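Local coordinates for beta sliding clamp (Pseudomonas aeruginosa, PDB 6AMS), which probably encircles DNA as a ring-shaped head-to-tail homodimer and tethers DNA polymerases and other proteins to it for processive replication, at residues Val248-Gly253 and Asn345-Val350; Phe144-Gln149 and Val196-Ile201; His222-Thr227 and Ser235-Gly240. One frame throughout, in Å; residues are numbered along the deposited sequence.

Contact 1 (Val248-Gly253 and Asn345-Val350)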
loop_
_atom_site.group_PDB
_atom_site.type_symbol
_atom_site.label_atom_id
_atom_site.label_comp_id
_atom_site.label_asym_id
_atom_site.label_seq_id
_atom_site.Cartn_x
_atom_site.Cartn_y
_atom_site.Cartn_z
ATOM N N VAL A 248 -35.727 -8.790 -9.397
ATOM C CA VAL A 248 -34.430 -9.464 -9.465
ATOM C C VAL A 248 -34.250 -10.619 -8.478
ATOM O O VAL A 248 -33.622 -11.620 -8.800
ATOM C CB VAL A 248 -33.263 -8.475 -9.300
ATOM C CG1 VAL A 248 -31.936 -9.207 -9.396
ATOM C CG2 VAL A 248 -33.340 -7.381 -10.352
ATOM N N LEU A 249 -34.803 -10.458 -7.281
ATOM C CA LEU A 249 -34.708 -11.465 -6.234
ATOM C C LEU A 249 -35.408 -12.746 -6.649
ATOM O O LEU A 249 -36.590 -12.732 -6.963
ATOM C CB LEU A 249 -35.325 -10.938 -4.944
ATOM C CG LEU A 249 -34.810 -9.583 -4.465
ATOM C CD1 LEU A 249 -35.838 -8.889 -3.590
ATOM C CD2 LEU A 249 -33.489 -9.729 -3.736
ATOM N N PRO A 250 -34.678 -13.865 -6.633
ATOM C CA PRO A 250 -35.259 -15.144 -7.037
ATOM C C PRO A 250 -36.297 -15.623 -6.040
ATOM O O PRO A 250 -36.127 -15.467 -4.836
ATOM C CB PRO A 250 -34.053 -16.082 -7.040
ATOM C CG PRO A 250 -33.140 -15.510 -6.021
ATOM C CD PRO A 250 -33.317 -14.019 -6.095
ATOM N N ARG A 251 -37.374 -16.203 -6.544
ATOM C CA ARG A 251 -38.430 -16.708 -5.684
ATOM C C ARG A 251 -38.793 -18.137 -6.078
ATOM O O ARG A 251 -38.527 -18.570 -7.194
ATOM C CB ARG A 251 -39.643 -15.775 -5.698
ATOM C CG ARG A 251 -39.332 -14.400 -5.128
ATOM C CD ARG A 251 -40.497 -13.438 -5.226
ATOM N NE ARG A 251 -40.057 -12.048 -5.168
ATOM C CZ ARG A 251 -39.739 -11.413 -4.049
ATOM N NH1 ARG A 251 -39.357 -10.148 -4.091
ATOM N NH2 ARG A 251 -39.803 -12.042 -2.888
ATOM N N GLY A 252 -39.392 -18.869 -5.152
ATOM C CA GLY A 252 -39.765 -20.245 -5.402
ATOM C C GLY A 252 -38.613 -21.182 -5.698
ATOM O O GLY A 252 -38.712 -22.053 -6.559
ATOM N N GLY A 253 -37.502 -20.986 -5.000
ATOM C CA GLY A 253 -36.353 -21.848 -5.164
ATOM C C GLY A 253 -36.562 -23.160 -4.430
ATOM O O GLY A 253 -36.797 -23.176 -3.225
ATOM N N ASN A 345 -29.999 -22.106 -14.910
ATOM C CA ASN A 345 -30.169 -20.768 -15.463
ATOM C C ASN A 345 -30.720 -19.758 -14.454
ATOM O O ASN A 345 -30.902 -18.592 -14.780
ATOM C CB ASN A 345 -31.064 -20.808 -16.697
ATOM C CG ASN A 345 -30.570 -21.783 -17.738
ATOM O OD1 ASN A 345 -29.440 -21.686 -18.210
ATOM N ND2 ASN A 345 -31.420 -22.732 -18.103
ATOM N N SER A 346 -30.989 -20.197 -13.234
ATOM C CA SER A 346 -31.518 -19.271 -12.242
ATOM C C SER A 346 -30.525 -18.882 -11.158
ATOM O O SER A 346 -29.669 -19.660 -10.756
ATOM C CB SER A 346 -32.815 -19.779 -11.631
ATOM O OG SER A 346 -33.859 -19.780 -12.582
ATOM N N SER A 347 -30.689 -17.660 -10.683
ATOM C CA SER A 347 -29.821 -17.046 -9.683
ATOM C C SER A 347 -29.940 -17.576 -8.255
ATOM O O SER A 347 -30.932 -18.179 -7.871
ATOM C CB SER A 347 -30.019 -15.532 -9.679
ATOM O OG SER A 347 -31.235 -15.185 -9.056
ATOM N N ALA A 348 -28.883 -17.352 -7.488
ATOM C CA ALA A 348 -28.801 -17.771 -6.098
ATOM C C ALA A 348 -29.123 -16.644 -5.120
ATOM O O ALA A 348 -28.753 -15.496 -5.324
ATOM C CB ALA A 348 -27.423 -18.332 -5.806
ATOM N N LEU A 349 -29.851 -16.992 -4.072
ATOM C CA LEU A 349 -30.219 -16.091 -3.036
ATOM C C LEU A 349 -29.458 -16.600 -1.831
ATOM O O LEU A 349 -29.481 -17.730 -1.537
ATOM C CB LEU A 349 -31.717 -16.140 -2.798
ATOM C CG LEU A 349 -32.303 -15.481 -1.572
ATOM C CD1 LEU A 349 -31.998 -14.003 -1.574
ATOM C CD2 LEU A 349 -33.778 -15.690 -1.653
ATOM N N VAL A 350 -28.761 -15.721 -1.164
ATOM C CA VAL A 350 -27.934 -16.089 -0.037
ATOM C C VAL A 350 -28.377 -15.274 1.172
ATOM O O VAL A 350 -28.659 -14.068 1.058
ATOM C CB VAL A 350 -26.431 -15.870 -0.325
ATOM C CG1 VAL A 350 -25.569 -16.472 0.782
ATOM C CG2 VAL A 350 -26.050 -16.473 -1.677
#
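Pro250 and Ser347 are where the two backbones come nearest, with their CA atoms 6.3 Å apart. Segment 248-253 has no regular structure around Pro250, whereas 345-350 runs from a loop into a strand at Ala348. That spacing is too wide for sheet pairing, and no hydrogen bond crosses. The two segments are held by side-chain packing, with Pro250 resting over the start of the strand. Ser347 and Leu349, two residues apart on an extended chain, both direct their CB atoms at the proline, while Ala348 between them turns its methyl to the buried other side.

The pyrrolidine ring carries most of this contact. Its CG lies 3.6 Å from Leu349 CB, a purely apolar touch near the root of the leucine. Leu349 holds CG anti to its backbone N (chi1 168°), which carries the branch onward past the ring, and CD2 ends 4.0 Å from the carbonyl O of Pro250. On the Ser347 side, OG sits 3.6 Å from Pro250 CB and equally near CG, a van der Waals contact with carbon. With chi1 at 75° this hydroxyl stands between the backbone N and the carbonyl carbon, which holds OG up against the ring carbons. A small serine lets the proline come close to the chain, and the rigid ring offers a compact apolar surface without a backbone N-H needing a partner.

Val361 of strand 358-362 touches Pro250, Ser347 and Leu249, and Leu249 also reaches Leu177 and Met179 of strand 176-183. In bacterial relatives, partner proteins dock their peptide motifs in a hydrophobic groove in this region. Strand 348-352 is paired on its two sides with 336-341 and 358-362; the loop after helix 245-248 therefore packs over the start of an inner strand, not along an edge strand.

Contact 2 (Phe144-Gln149 and Val196-Ile201)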
loop_
_atom_site.group_PDB
_atom_site.type_symbol
_atom_site.label_atom_id
_atom_site.label_comp_id
_atom_site.label_asym_id
_atom_site.label_seq_id
_atom_site.Cartn_x
_atom_site.Cartn_y
_atom_site.Cartn_z
ATOM N N PHE A 144 -20.250 -3.408 -1.926
ATOM C CA PHE A 144 -19.488 -4.161 -2.913
ATOM C C PHE A 144 -20.312 -4.474 -4.162
ATOM O O PHE A 144 -19.771 -4.644 -5.245
ATOM C CB PHE A 144 -18.951 -5.464 -2.296
ATOM C CG PHE A 144 -20.023 -6.442 -1.898
ATOM C CD1 PHE A 144 -20.568 -6.418 -0.629
ATOM C CD2 PHE A 144 -20.505 -7.365 -2.809
ATOM C CE1 PHE A 144 -21.561 -7.308 -0.271
ATOM C CE2 PHE A 144 -21.499 -8.252 -2.460
ATOM C CZ PHE A 144 -22.024 -8.227 -1.187
ATOM N N ALA A 145 -21.622 -4.559 -3.992
ATOM C CA ALA A 145 -22.540 -4.868 -5.072
ATOM C C ALA A 145 -22.629 -3.782 -6.135
ATOM O O ALA A 145 -22.949 -4.060 -7.283
ATOM C CB ALA A 145 -23.906 -5.230 -4.526
ATOM N N MET A 146 -22.397 -2.538 -5.730
ATOM C CA MET A 146 -22.442 -1.395 -6.636
ATOM C C MET A 146 -21.633 -1.570 -7.919
ATOM O O MET A 146 -20.536 -2.117 -7.914
ATOM C CB MET A 146 -21.967 -0.131 -5.927
ATOM C CG MET A 146 -22.808 0.287 -4.740
ATOM S SD MET A 146 -22.368 1.920 -4.137
ATOM C CE MET A 146 -20.721 1.650 -3.519
ATOM N N ALA A 147 -22.179 -1.064 -9.016
ATOM C CA ALA A 147 -21.504 -1.124 -10.301
ATOM C C ALA A 147 -20.507 0.014 -10.383
ATOM O O ALA A 147 -20.713 1.067 -9.793
ATOM C CB ALA A 147 -22.509 -1.014 -11.429
ATOM N N GLN A 148 -19.410 -0.198 -11.095
ATOM C CA GLN A 148 -18.430 0.864 -11.244
ATOM C C GLN A 148 -18.308 1.252 -12.709
ATOM O O GLN A 148 -18.069 0.401 -13.561
ATOM C CB GLN A 148 -17.080 0.426 -10.690
ATOM C CG GLN A 148 -16.127 1.577 -10.436
ATOM C CD GLN A 148 -15.075 1.228 -9.409
ATOM O OE1 GLN A 148 -14.983 0.084 -8.971
ATOM N NE2 GLN A 148 -14.281 2.214 -9.015
ATOM N N GLN A 149 -18.512 2.538 -12.986
ATOM C CA GLN A 149 -18.433 3.111 -14.334
ATOM C C GLN A 149 -19.343 2.424 -15.355
ATOM O O GLN A 149 -18.974 2.274 -16.514
ATOM C CB GLN A 149 -16.988 3.138 -14.842
ATOM C CG GLN A 149 -15.973 3.588 -13.811
ATOM C CD GLN A 149 -15.599 5.047 -13.955
ATOM O OE1 GLN A 149 -16.454 5.909 -14.154
ATOM N NE2 GLN A 149 -14.306 5.331 -13.855
ATOM N N VAL A 196 -27.591 7.404 -4.003
ATOM C CA VAL A 196 -26.412 8.142 -3.634
ATOM C C VAL A 196 -25.263 7.605 -4.448
ATOM O O VAL A 196 -25.001 6.412 -4.423
ATOM C CB VAL A 196 -26.082 7.938 -2.147
ATOM C CG1 VAL A 196 -24.856 8.747 -1.758
ATOM C CG2 VAL A 196 -27.272 8.303 -1.282
ATOM N N PRO A 197 -24.600 8.446 -5.244
ATOM C CA PRO A 197 -23.459 7.995 -6.032
ATOM C C PRO A 197 -22.392 7.267 -5.232
ATOM O O PRO A 197 -22.069 7.606 -4.101
ATOM C CB PRO A 197 -22.901 9.298 -6.600
ATOM C CG PRO A 197 -24.027 10.275 -6.528
ATOM C CD PRO A 197 -25.205 9.613 -5.874
ATOM N N ARG A 198 -21.843 6.257 -5.879
ATOM C CA ARG A 198 -20.815 5.392 -5.333
ATOM C C ARG A 198 -19.729 6.046 -4.471
ATOM O O ARG A 198 -19.478 5.598 -3.360
ATOM C CB ARG A 198 -20.159 4.640 -6.485
ATOM C CG ARG A 198 -18.814 4.068 -6.128
ATOM C CD ARG A 198 -18.095 3.496 -7.326
ATOM N NE ARG A 198 -17.105 2.552 -6.843
ATOM C CZ ARG A 198 -17.353 1.268 -6.658
ATOM N NH1 ARG A 198 -18.547 0.778 -6.955
ATOM N NH2 ARG A 198 -16.403 0.472 -6.194
ATOM N N LYS A 199 -19.089 7.095 -4.979
ATOM C CA LYS A 199 -18.011 7.734 -4.242
ATOM C C LYS A 199 -18.512 8.348 -2.933
ATOM O O LYS A 199 -17.876 8.225 -1.895
ATOM C CB LYS A 199 -17.314 8.780 -5.109
ATOM C CG LYS A 199 -15.924 9.147 -4.628
ATOM C CD LYS A 199 -15.161 9.923 -5.686
ATOM C CE LYS A 199 -13.798 10.357 -5.174
ATOM N NZ LYS A 199 -13.065 11.174 -6.181
ATOM N N GLY A 200 -19.665 9.001 -2.994
ATOM C CA GLY A 200 -20.242 9.621 -1.820
ATOM C C GLY A 200 -20.653 8.668 -0.717
ATOM O O GLY A 200 -20.384 8.920 0.446
ATOM N N ILE A 201 -21.292 7.567 -1.087
ATOM C CA ILE A 201 -21.740 6.586 -0.105
ATOM C C ILE A 201 -20.594 5.906 0.655
ATOM O O ILE A 201 -20.700 5.678 1.850
ATOM C CB ILE A 201 -22.781 5.584 -0.685
ATOM C CG1 ILE A 201 -23.573 4.918 0.437
ATOM C CG2 ILE A 201 -22.149 4.544 -1.596
ATOM C CD1 ILE A 201 -24.633 5.804 1.043
#
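Met146 and Ile201 form the tight, buried part of this contact, and Gln148 and Arg198 the looser part toward solvent. The backbones are nearest at Met146 and Arg198, whose CA atoms are 7.1 Å apart, so side chains do the joining and no hydrogen bond crosses.

In the packed part, Met146 SD lies 3.7 Å from Ile201 CG2, and its CE reaches the same methyl. A bend at chi3 (-66°) turns CE back along Arg198, 4.0 Å from that residue's CG and over one face of the guanidinium. An unbranched, flexible methionine suits a place where it must fill the angle between a helix turn and a loop, and the beta-branched isoleucine offers it a methyl close to the helix backbone.

Toward solvent, the extended Arg198 chain lays its guanidinium along the loop. The Gln148 amide stacks on the face opposite Met146 CE, the two planes 23° apart. Although Gln148 OE1 is 3.1 Å from Arg198 NH2, it stands above the plane, and the poor angle rules out a hydrogen bond. Arg198 NH1 passes 3.6 Å from the carbonyl O of Met146, a separation suggesting no more than weak electrostatic attraction. Gln148 is poorly ordered, so its stack on Arg198 is probably loose.

In this family the helices line the central hole of the ring, where a positive charge such as that of Arg198 would be consistent with attraction to the DNA backbone. Met146 and Ile201 both rest on Met158 of strand 157-163, and Met146 also on Ala171 of strand 166-172. The loop after helix 132-142 and the first turn of helix 198-207 thus meet above one sheet.

Contact 3 (His222-Thr227 and Ser235-Gly240). With PO4 (phosphate ion), chain E.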
loop_
_atom_site.group_PDB
_atom_site.type_symbol
_atom_site.label_atom_id
_atom_site.label_comp_id
_atom_site.label_asym_id
_atom_site.label_seq_id
_atom_site.Cartn_x
_atom_site.Cartn_y
_atom_site.Cartn_z
ATOM N N HIS A 222 -32.699 16.287 -4.988
ATOM C CA HIS A 222 -31.369 16.305 -5.586
ATOM C C HIS A 222 -30.208 16.162 -4.594
ATOM O O HIS A 222 -29.054 16.140 -5.041
ATOM C CB HIS A 222 -31.220 17.563 -6.459
ATOM C CG HIS A 222 -32.223 17.639 -7.571
ATOM N ND1 HIS A 222 -32.024 17.055 -8.804
ATOM C CD2 HIS A 222 -33.454 18.198 -7.615
ATOM C CE1 HIS A 222 -33.084 17.262 -9.562
ATOM N NE2 HIS A 222 -33.965 17.955 -8.866
ATOM N N HIS A 223 -30.451 16.069 -3.290
ATOM C CA HIS A 223 -29.339 15.883 -2.347
ATOM C C HIS A 223 -29.718 15.057 -1.117
ATOM O O HIS A 223 -30.876 14.976 -0.735
ATOM C CB HIS A 223 -28.789 17.221 -1.753
ATOM C CG HIS A 223 -28.291 18.227 -2.746
ATOM N ND1 HIS A 223 -27.041 18.157 -3.317
ATOM C CD2 HIS A 223 -28.905 19.289 -3.316
ATOM C CE1 HIS A 223 -26.895 19.148 -4.175
ATOM N NE2 HIS A 223 -28.012 19.850 -4.192
ATOM N N ILE A 224 -28.714 14.421 -0.531
ATOM C CA ILE A 224 -28.804 13.816 0.776
ATOM C C ILE A 224 -27.853 14.592 1.679
ATOM O O ILE A 224 -26.747 14.941 1.269
ATOM C CB ILE A 224 -28.487 12.307 0.760
ATOM C CG1 ILE A 224 -28.546 11.734 2.162
ATOM C CG2 ILE A 224 -27.123 11.999 0.172
ATOM C CD1 ILE A 224 -28.647 10.228 2.182
ATOM N N ARG A 225 -28.235 14.763 2.925
ATOM C CA ARG A 225 -27.404 15.384 3.901
ATOM C C ARG A 225 -27.255 14.553 5.133
ATOM O O ARG A 225 -28.196 14.040 5.636
ATOM C CB ARG A 225 -27.935 16.736 4.277
ATOM C CG ARG A 225 -26.843 17.691 4.666
ATOM C CD ARG A 225 -27.296 18.738 5.621
ATOM N NE ARG A 225 -28.412 19.451 5.067
ATOM C CZ ARG A 225 -29.293 20.141 5.768
ATOM N NH1 ARG A 225 -29.171 20.247 7.080
ATOM N NH2 ARG A 225 -30.279 20.742 5.142
ATOM N N ALA A 226 -26.040 14.388 5.595
ATOM C CA ALA A 226 -25.763 13.668 6.807
ATOM C C ALA A 226 -25.146 14.663 7.760
ATOM O O ALA A 226 -24.190 15.331 7.426
ATOM C CB ALA A 226 -24.818 12.529 6.564
ATOM N N THR A 227 -25.733 14.823 8.935
ATOM C CA THR A 227 -25.201 15.760 9.904
ATOM C C THR A 227 -24.931 15.196 11.287
ATOM O O THR A 227 -25.725 14.526 11.880
ATOM C CB THR A 227 -26.007 17.064 9.996
ATOM O OG1 THR A 227 -27.335 16.770 10.358
ATOM C CG2 THR A 227 -26.083 17.769 8.704
ATOM N N SER A 235 -24.288 15.264 -0.494
ATOM C CA SER A 235 -23.982 14.586 -1.750
ATOM C C SER A 235 -25.087 14.897 -2.713
ATOM O O SER A 235 -26.238 14.914 -2.329
ATOM C CB SER A 235 -23.862 13.072 -1.534
ATOM O OG SER A 235 -23.628 12.436 -2.762
ATOM N N LYS A 236 -24.742 15.001 -3.976
ATOM C CA LYS A 236 -25.708 15.048 -5.056
ATOM C C LYS A 236 -26.184 13.599 -5.258
ATOM O O LYS A 236 -25.510 12.663 -4.959
ATOM C CB LYS A 236 -25.086 15.512 -6.364
ATOM C CG LYS A 236 -25.081 16.995 -6.590
ATOM C CD LYS A 236 -24.404 17.300 -7.897
ATOM C CE LYS A 236 -24.863 18.624 -8.483
ATOM N NZ LYS A 236 -24.757 18.695 -9.968
ATOM N N LEU A 237 -27.366 13.443 -5.788
ATOM C CA LEU A 237 -27.988 12.163 -6.034
ATOM C C LEU A 237 -27.955 11.871 -7.511
ATOM O O LEU A 237 -27.801 12.782 -8.335
ATOM C CB LEU A 237 -29.443 12.193 -5.591
ATOM C CG LEU A 237 -29.716 12.530 -4.140
ATOM C CD1 LEU A 237 -31.202 12.528 -3.924
ATOM C CD2 LEU A 237 -29.053 11.543 -3.225
ATOM N N VAL A 238 -28.122 10.590 -7.810
ATOM C CA VAL A 238 -28.162 10.092 -9.162
ATOM C C VAL A 238 -29.575 10.318 -9.663
ATOM O O VAL A 238 -30.553 9.895 -9.054
ATOM C CB VAL A 238 -27.808 8.598 -9.229
ATOM C CG1 VAL A 238 -27.844 8.104 -10.666
ATOM C CG2 VAL A 238 -26.441 8.354 -8.611
ATOM N N ASP A 239 -29.649 11.025 -10.775
ATOM C CA ASP A 239 -30.868 11.381 -11.431
ATOM C C ASP A 239 -31.219 10.204 -12.257
ATOM O O ASP A 239 -30.444 9.758 -13.038
ATOM C CB ASP A 239 -30.567 12.527 -12.348
ATOM C CG ASP A 239 -31.569 13.598 -12.278
ATOM O OD1 ASP A 239 -32.661 13.375 -11.774
ATOM O OD2 ASP A 239 -31.262 14.679 -12.769
ATOM N N GLY A 240 -32.420 9.729 -12.123
ATOM C CA GLY A 240 -32.824 8.555 -12.818
ATOM C C GLY A 240 -33.569 7.657 -11.873
ATOM O O GLY A 240 -33.624 7.890 -10.689
HETATM P P PO4 E . -33.370 19.459 -2.993
HETATM O O1 PO4 E . -34.486 18.684 -3.633
HETATM O O2 PO4 E . -32.200 18.549 -2.754
HETATM O O3 PO4 E . -33.861 20.004 -1.680
HETATM O O4 PO4 E . -32.954 20.589 -3.892
#
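Ile224 and Ser235 exchange two backbone hydrogen bonds, the ladder rung of an antiparallel hairpin. Ile224 N to Ser235 O measures 3.1 Å and Ser235 N to Ile224 O 3.0 Å. Next along, His223 and Lys236 are a non-hydrogen-bonded pair, after which Leu237 N reaches His222 O at 3.3 Å from 54° above the carbonyl plane, as the regular ladder ends at Lys236.

Among side-chain polar contacts, His223 ND1 gives Ser235 O a weak hydrogen bond of 3.5 Å, so this carbonyl has two N-H donors. Ser235 OG, anti to its own backbone N, bonds to Lys236 O within its segment, letting a small polar residue sit on the buried face.

Van der Waals contacts complete the pairing. Ile224 CG2 makes an apolar contact with Leu237 CD2 at 3.9 Å, the side chains crossing at about a right angle, and beta-branched isoleucine suits a strand facing the core. On the other face the His223 ring and the Lys236 chain run side by side, His223 CE1 lying 3.7 Å from Lys236 CG.

A phosphate, probably from the crystallisation liquor, takes hydrogen bonds from His222 N, the one to its O2 being 3.2 Å long; Gln221 N is a further donor.

The chemistry implies a hairpin secured by backbone bonds and a largely apolar buried face, with an end where backbone N-H groups can hold an anion, the histidine rings alongside.

Overall arrangement
Along the chain contact 2 closes first, then contact 3, and contact 1 comes last. Contacts 2 and 3 share the central domain, their centres about 13 Å apart, and touch where Pro197 packs on Lys236 and Val238. Contact 1, in the C-terminal domain, has its centre about 23 Å from that of contact 2 and about 31 Å from that of contact 3. Two eight-stranded sheets explain this layout: hairpin 223-236 lies in the sheet shared with the N-terminal domain, 231-236 pairing with 51-58, whereas strands 192-197 and 348-352 belong to the sheet joining the central and C-terminal domains. The central domain thus bridges both neighbours, giving one unbroken arc, half of the dimeric ring.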